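Local structure of DUF871 domain-containing protein (Enterococcus faecalis, 2P0O) at residues A[16-19]-A[20-23]; A[100-103]-A[104-108]; A[162-165]-A[166-169]. The protein is of unknown function but is probably a 6-phospho-N-acetylmuramidase of the MupG type, cleaving glycosides of 6-phosphorylated N-acetylmuramic acid. All coordinates share one frame; numbering follows the deposited sequence.

Interaction 1: A[16-19]-A[20-23]; sequences TNDT and IIYI
Ile23 reaches back to the carbonyl of Thr19, one turn earlier in helix 17-28. Its CB lies 3.6 Å from Thr19 O. CG1 comes nearer still, 3.2 Å from Thr19 O, because it stands beside the backbone N and anti to the carbonyl carbon (chi1 -70°). The tip, CD1, reaches Thr19 CG2 at 4.0 Å, a methyl-to-methyl contact in which the two side chains cross obliquely. The same carbonyl accepts Ile23 N at 2.8 Å, so Thr19 O meets both the helical N-H and the CG1 branch. Ile21 repeats the pattern on the exposed side, with CG1 and CD1 resting against Asn17 O. Tyr22 turns its ring away from the turn and leaves its CB against Thr19 O, which sits near the ring plane at the edge.

At the helix start, Thr16 is the N-cap residue. Its OG1 shares a hydrogen bond of 2.9 Å with Thr19 OG1, tying the cap to the first turn, and Ile20 N bonds to Thr16 O at 3.2 Å. Helix 17-28 is the helix of the beta-alpha-beta unit between strands 4-8 and 33-38 of the TIM barrel. Ile20 and Ile23 pack on Ile58 of helix 48-62, where Ile23 also meets Leu55, while Tyr22 and Ile23 rest on Ile7 of strand 4-8.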
loop_
_atom_site.group_PDB
_atom_site.type_symbol
_atom_site.label_atom_id
_atom_site.label_comp_id
_atom_site.label_asym_id
_atom_site.label_seq_id
_atom_site.Cartn_x
_atom_site.Cartn_y
_atom_site.Cartn_z
ATOM N N THR A 16 -9.324 9.961 -18.219
ATOM C CA THR A 16 -9.510 8.916 -19.231
ATOM C C THR A 16 -10.482 7.847 -18.759
ATOM O O THR A 16 -10.826 7.801 -17.555
ATOM C CB THR A 16 -8.190 8.213 -19.577
ATOM O OG1 THR A 16 -7.665 7.595 -18.401
ATOM C CG2 THR A 16 -7.165 9.197 -20.130
ATOM N N ASN A 17 -10.904 6.959 -19.701
ATOM C CA ASN A 17 -11.756 5.835 -19.312
ATOM C C ASN A 17 -10.960 4.810 -18.506
ATOM O O ASN A 17 -11.480 4.228 -17.530
ATOM C CB ASN A 17 -12.412 5.241 -20.550
ATOM C CG ASN A 17 -13.328 6.258 -21.243
ATOM O OD1 ASN A 17 -13.796 7.211 -20.607
ATOM N ND2 ASN A 17 -13.590 6.059 -22.540
ATOM N N ASP A 18 -9.681 4.642 -18.882
ATOM C CA ASP A 18 -8.766 3.840 -18.104
ATOM C C ASP A 18 -8.728 4.289 -16.649
ATOM O O ASP A 18 -8.846 3.472 -15.767
ATOM C CB ASP A 18 -7.369 3.784 -18.744
ATOM C CG ASP A 18 -7.402 3.087 -20.118
ATOM O OD1 ASP A 18 -8.367 2.334 -20.390
ATOM O OD2 ASP A 18 -6.483 3.311 -20.937
ATOM N N THR A 19 -8.666 5.591 -16.413
ATOM C CA THR A 19 -8.664 6.115 -15.056
ATOM C C THR A 19 -9.940 5.793 -14.269
ATOM O O THR A 19 -9.865 5.366 -13.107
ATOM C CB THR A 19 -8.338 7.618 -15.060
ATOM O OG1 THR A 19 -7.021 7.779 -15.606
ATOM C CG2 THR A 19 -8.384 8.205 -13.643
ATOM N N ILE A 20 -11.088 5.986 -14.904
ATOM C CA ILE A 20 -12.388 5.621 -14.332
ATOM C C ILE A 20 -12.474 4.101 -14.050
ATOM O O ILE A 20 -12.798 3.688 -12.929
ATOM C CB ILE A 20 -13.550 6.165 -15.217
ATOM C CG1 ILE A 20 -13.524 7.697 -15.197
ATOM C CG2 ILE A 20 -14.912 5.629 -14.770
ATOM C CD1 ILE A 20 -14.334 8.354 -16.296
ATOM N N ILE A 21 -12.164 3.278 -15.053
ATOM C CA ILE A 21 -12.045 1.817 -14.868
ATOM C C ILE A 21 -11.202 1.489 -13.626
ATOM O O ILE A 21 -11.641 0.755 -12.733
ATOM C CB ILE A 21 -11.493 1.116 -16.138
ATOM C CG1 ILE A 21 -12.561 1.101 -17.220
ATOM C CG2 ILE A 21 -11.116 -0.326 -15.858
ATOM C CD1 ILE A 21 -12.023 1.038 -18.651
ATOM N N TYR A 22 -10.005 2.078 -13.574
ATOM C CA TYR A 22 -9.099 1.952 -12.457
ATOM C C TYR A 22 -9.704 2.307 -11.101
ATOM O O TYR A 22 -9.571 1.529 -10.128
ATOM C CB TYR A 22 -7.863 2.816 -12.709
ATOM C CG TYR A 22 -6.858 2.840 -11.555
ATOM C CD1 TYR A 22 -6.099 1.711 -11.214
ATOM C CD2 TYR A 22 -6.644 4.017 -10.823
ATOM C CE1 TYR A 22 -5.143 1.763 -10.142
ATOM C CE2 TYR A 22 -5.720 4.082 -9.770
ATOM C CZ TYR A 22 -4.964 2.966 -9.440
ATOM O OH TYR A 22 -4.044 3.079 -8.395
ATOM N N ILE A 23 -10.305 3.492 -11.016
ATOM C CA ILE A 23 -10.907 3.967 -9.763
ATOM C C ILE A 23 -11.967 2.964 -9.241
ATOM O O ILE A 23 -11.934 2.529 -8.075
ATOM C CB ILE A 23 -11.509 5.389 -9.925
ATOM C CG1 ILE A 23 -10.400 6.434 -10.093
ATOM C CG2 ILE A 23 -12.385 5.742 -8.722
ATOM C CD1 ILE A 23 -10.908 7.790 -10.621
#

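Interaction 2: A[100-103]-A[104-108]; sequences YGIT and IEQMA
Thr103 and Gln106 meet where an extended backbone at Ile102 and Thr103 (psi 157° at Thr103) turns into helix 104-111, whose first turn is closed by a bond from Met107 N to Thr103 O. The two residues form a capping box, a reciprocal exchange at a helix N-terminus, here after strand 95-98 of the TIM barrel. In one direction Gln106 N donates to Thr103 OG1 at 3.0 Å and 163°; in the other, Thr103 N donates to Gln106 OE1 at 2.7 Å. The second bond is nearly straight, and its donor lies in the plane of the amide carbonyl. Thr103 OG1 stands between its own backbone N and carbonyl carbon (chi1 73°), which turns it toward the backbone N-H of Gln106. It also gives a weak hydrogen bond to Gln106 OE1, so OE1 is held chiefly by the backbone N-H of Thr103, with the hydroxyl as a weak second donor.

The glutamine chain is extended beyond CG and crosses both Ile102 and Thr103 at about a right angle. Its CG passes 3.4 Å from Thr103 OG1 on the way to the amide. Ile102 flanks the box with carbon: its CD1 lies 4.0 Å from Gln106 NE2, and its CG2 approaches both Gln106 CB and the amide oxygen. Beyond the cap, Ile104 leans on Glu127, Glu130 and Leu131 of helix 125-133. Selenomethionine Met107 also touches Leu131 and turns to Ile116 and Leu118 of strand 115-119, linking the helix start to the barrel wall. On its way there Met107 CG packs against Ile102 CG2 at 3.7 Å.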
loop_
_atom_site.group_PDB
_atom_site.type_symbol
_atom_site.label_atom_id
_atom_site.label_comp_id
_atom_site.label_asym_id
_atom_site.label_seq_id
_atom_site.Cartn_x
_atom_site.Cartn_y
_atom_site.Cartn_z
ATOM N N TYR A 100 -0.442 26.887 0.844
ATOM C CA TYR A 100 -0.228 28.292 0.667
ATOM C C TYR A 100 -1.465 29.015 1.165
ATOM O O TYR A 100 -2.574 28.510 0.993
ATOM C CB TYR A 100 0.069 28.602 -0.801
ATOM N N GLY A 101 -1.250 30.137 1.857
ATOM C CA GLY A 101 -2.261 31.175 2.055
ATOM C C GLY A 101 -3.514 30.969 2.892
ATOM O O GLY A 101 -4.469 31.743 2.770
ATOM N N ILE A 102 -3.535 29.943 3.738
ATOM C CA ILE A 102 -4.661 29.755 4.660
ATOM C C ILE A 102 -4.125 29.744 6.088
ATOM O O ILE A 102 -3.118 29.087 6.369
ATOM C CB ILE A 102 -5.477 28.442 4.331
ATOM C CG1 ILE A 102 -6.224 28.554 2.987
ATOM C CG2 ILE A 102 -6.434 28.053 5.461
ATOM C CD1 ILE A 102 -7.127 29.786 2.799
ATOM N N THR A 103 -4.778 30.469 6.987
ATOM C CA THR A 103 -4.337 30.467 8.381
ATOM C C THR A 103 -4.747 29.198 9.139
ATOM O O THR A 103 -5.707 28.506 8.774
ATOM C CB THR A 103 -4.848 31.689 9.159
ATOM O OG1 THR A 103 -6.247 31.540 9.405
ATOM C CG2 THR A 103 -4.595 32.973 8.377
ATOM N N ILE A 104 -4.001 28.924 10.206
ATOM C CA ILE A 104 -4.299 27.853 11.146
ATOM C C ILE A 104 -5.727 28.018 11.676
ATOM O O ILE A 104 -6.462 27.028 11.836
ATOM C CB ILE A 104 -3.274 27.842 12.311
ATOM C CG1 ILE A 104 -1.873 27.435 11.812
ATOM C CG2 ILE A 104 -3.725 26.946 13.441
ATOM C CD1 ILE A 104 -1.731 25.982 11.391
ATOM N N GLU A 105 -6.108 29.272 11.905
ATOM C CA GLU A 105 -7.435 29.625 12.377
ATOM C C GLU A 105 -8.559 29.262 11.399
ATOM O O GLU A 105 -9.599 28.733 11.807
ATOM C CB GLU A 105 -7.489 31.117 12.710
ATOM C CG GLU A 105 -8.809 31.559 13.304
ATOM C CD GLU A 105 -8.993 33.064 13.274
ATOM O OE1 GLU A 105 -7.991 33.797 13.079
ATOM O OE2 GLU A 105 -10.148 33.518 13.462
ATOM N N GLN A 106 -8.353 29.563 10.118
ATOM C CA GLN A 106 -9.303 29.172 9.083
ATOM C C GLN A 106 -9.443 27.660 9.058
ATOM O O GLN A 106 -10.553 27.117 8.964
ATOM C CB GLN A 106 -8.828 29.667 7.723
ATOM C CG GLN A 106 -9.086 31.146 7.494
ATOM C CD GLN A 106 -8.353 31.640 6.280
ATOM O OE1 GLN A 106 -7.131 31.546 6.207
ATOM N NE2 GLN A 106 -9.089 32.143 5.308
HETATM N N MSE A 107 -8.299 27.000 9.175
HETATM C CA MSE A 107 -8.205 25.560 9.153
HETATM C C MSE A 107 -8.937 24.893 10.301
HETATM O O MSE A 107 -9.585 23.873 10.095
HETATM C CB MSE A 107 -6.746 25.140 9.138
HETATM C CG MSE A 107 -6.177 25.111 7.737
HETATM SE SE MSE A 107 -4.264 24.626 7.667
HETATM C CE MSE A 107 -4.114 23.570 9.309
ATOM N N ALA A 108 -8.818 25.466 11.495
ATOM C CA ALA A 108 -9.523 24.971 12.670
ATOM C C ALA A 108 -11.035 25.040 12.454
ATOM O O ALA A 108 -11.731 24.029 12.599
ATOM C CB ALA A 108 -9.117 25.764 13.903
#

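Interaction 3: A[162-165]-A[166-169]; sequences EKNR and WLKE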
loop_
_atom_site.group_PDB
_atom_site.type_symbol
_atom_site.label_atom_id
_atom_site.label_comp_id
_atom_site.label_asym_id
_atom_site.label_seq_id
_atom_site.Cartn_x
_atom_site.Cartn_y
_atom_site.Cartn_z
ATOM N N GLU A 162 9.512 7.946 14.356
ATOM C CA GLU A 162 9.648 9.005 15.341
ATOM C C GLU A 162 8.570 10.060 15.152
ATOM O O GLU A 162 7.907 10.454 16.109
ATOM C CB GLU A 162 11.028 9.633 15.202
ATOM C CG GLU A 162 11.457 10.534 16.326
ATOM C CD GLU A 162 12.912 11.026 16.162
ATOM O OE1 GLU A 162 13.236 11.744 15.171
ATOM O OE2 GLU A 162 13.739 10.682 17.037
ATOM N N LYS A 163 8.392 10.496 13.904
ATOM C CA LYS A 163 7.425 11.526 13.562
ATOM C C LYS A 163 6.004 11.046 13.833
ATOM O O LYS A 163 5.220 11.742 14.466
ATOM C CB LYS A 163 7.606 11.931 12.090
ATOM C CG LYS A 163 6.759 13.102 11.591
ATOM C CD LYS A 163 7.012 14.401 12.348
ATOM C CE LYS A 163 8.250 15.118 11.877
ATOM N NZ LYS A 163 8.455 16.292 12.760
ATOM N N ASN A 164 5.690 9.842 13.371
ATOM C CA ASN A 164 4.349 9.307 13.480
ATOM C C ASN A 164 3.886 9.131 14.934
ATOM O O ASN A 164 2.732 9.433 15.265
ATOM C CB ASN A 164 4.214 8.001 12.680
ATOM C CG ASN A 164 4.423 8.203 11.181
ATOM O OD1 ASN A 164 4.366 9.331 10.664
ATOM N ND2 ASN A 164 4.680 7.108 10.478
ATOM N N ARG A 165 4.784 8.646 15.788
ATOM C CA ARG A 165 4.473 8.465 17.207
ATOM C C ARG A 165 4.086 9.786 17.844
ATOM O O ARG A 165 3.087 9.877 18.542
ATOM C CB ARG A 165 5.663 7.857 17.938
ATOM C CG ARG A 165 5.402 6.452 18.454
ATOM C CD ARG A 165 6.570 5.842 19.293
ATOM N NE ARG A 165 7.337 6.828 20.057
ATOM C CZ ARG A 165 7.073 7.197 21.312
ATOM N NH1 ARG A 165 6.044 6.675 21.975
ATOM N NH2 ARG A 165 7.846 8.101 21.901
ATOM N N TRP A 166 4.900 10.803 17.572
ATOM C CA TRP A 166 4.648 12.184 17.974
ATOM C C TRP A 166 3.298 12.652 17.449
ATOM O O TRP A 166 2.444 13.081 18.232
ATOM C CB TRP A 166 5.773 13.071 17.441
ATOM C CG TRP A 166 5.643 14.541 17.732
ATOM C CD1 TRP A 166 5.778 15.157 18.957
ATOM C CD2 TRP A 166 5.411 15.593 16.779
ATOM N NE1 TRP A 166 5.629 16.524 18.820
ATOM C CE2 TRP A 166 5.406 16.817 17.498
ATOM C CE3 TRP A 166 5.205 15.623 15.395
ATOM C CZ2 TRP A 166 5.192 18.051 16.871
ATOM C CZ3 TRP A 166 5.002 16.845 14.776
ATOM C CH2 TRP A 166 4.990 18.040 15.511
ATOM N N LEU A 167 3.100 12.546 16.135
ATOM C CA LEU A 167 1.829 12.934 15.513
ATOM C C LEU A 167 0.645 12.282 16.210
ATOM O O LEU A 167 -0.307 12.964 16.573
ATOM C CB LEU A 167 1.812 12.657 13.994
ATOM C CG LEU A 167 2.786 13.464 13.126
ATOM C CD1 LEU A 167 2.990 12.854 11.734
ATOM C CD2 LEU A 167 2.407 14.935 13.013
ATOM N N LYS A 168 0.711 10.970 16.419
ATOM C CA LYS A 168 -0.395 10.245 17.044
ATOM C C LYS A 168 -0.582 10.651 18.510
ATOM O O LYS A 168 -1.708 10.673 19.023
ATOM C CB LYS A 168 -0.196 8.726 16.944
ATOM C CG LYS A 168 -0.109 8.157 15.509
ATOM C CD LYS A 168 -1.450 8.120 14.801
ATOM C CE LYS A 168 -2.325 6.995 15.329
ATOM N NZ LYS A 168 -3.762 7.264 15.071
ATOM N N GLU A 169 0.534 10.958 19.175
ATOM C CA GLU A 169 0.539 11.405 20.566
ATOM C C GLU A 169 -0.171 12.741 20.667
ATOM O O GLU A 169 -0.754 13.052 21.697
ATOM C CB GLU A 169 1.977 11.562 21.053
ATOM C CG GLU A 169 2.277 10.897 22.387
ATOM C CD GLU A 169 3.487 9.959 22.290
ATOM O OE1 GLU A 169 4.611 10.444 21.986
ATOM O OE2 GLU A 169 3.298 8.733 22.503
#
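Arg165 and Glu169, in the last turn of helix 157-169, lie side by side and point the same way, forming an i to i+4 salt bridge on an outer helix of the TIM barrel. Their guanidinium and carboxylate planes stand 70° apart, and Glu169 OE1 sits over one guanidinium face. Arg165 NH1 and Glu169 OE2 are 3.5 Å apart, with the oxygen well out of the guanidinium plane; the attraction is therefore one of charge alone, with no N-H directed at the carboxylate.

Elsewhere on the helix, Lys163 runs alongside Trp166 in the same direction. With its CG anti to the backbone N (chi1 -174°) and bends at the next two torsions, its CD comes obliquely to within 3.7 Å of Trp166 CE3. Lys163 CG also meets Leu167 CD1, whose side chain crosses it at a slant.

On the inner side, Leu167 and Asn164 pack on Val174 of strand 173-178. Asn164 OD1 accepts a hydrogen bond from His145 NE2, and Lys168 NZ forms a salt bridge with Asp217. Trp166 is turned so that Lys163 O lies at its ring edge, in plane, 4.0 Å from CE3.

Overall arrangement
All three contacts are local ones, on or at the start of outer helices of the N-terminal TIM barrel, in chain order 1, 2, 3. Interactions 1 and 2 stand at the starts of helices 17-28 and 104-111, whereas interaction 3 closes the end of helix 157-169. Centres of interactions 1 and 2 are about 34 Å apart, those of 1 and 3 about 35 Å, on opposite sides of the chain's centre, and those of 2 and 3 about 22 Å, on the same side. No two touch. Packing on strands 4-8, 115-119 and 173-178 respectively, the three helices cover different parts of one closed eight-stranded barrel. In interaction 3 the side chain of Lys168 is about 7 Å from the bound sodium ion.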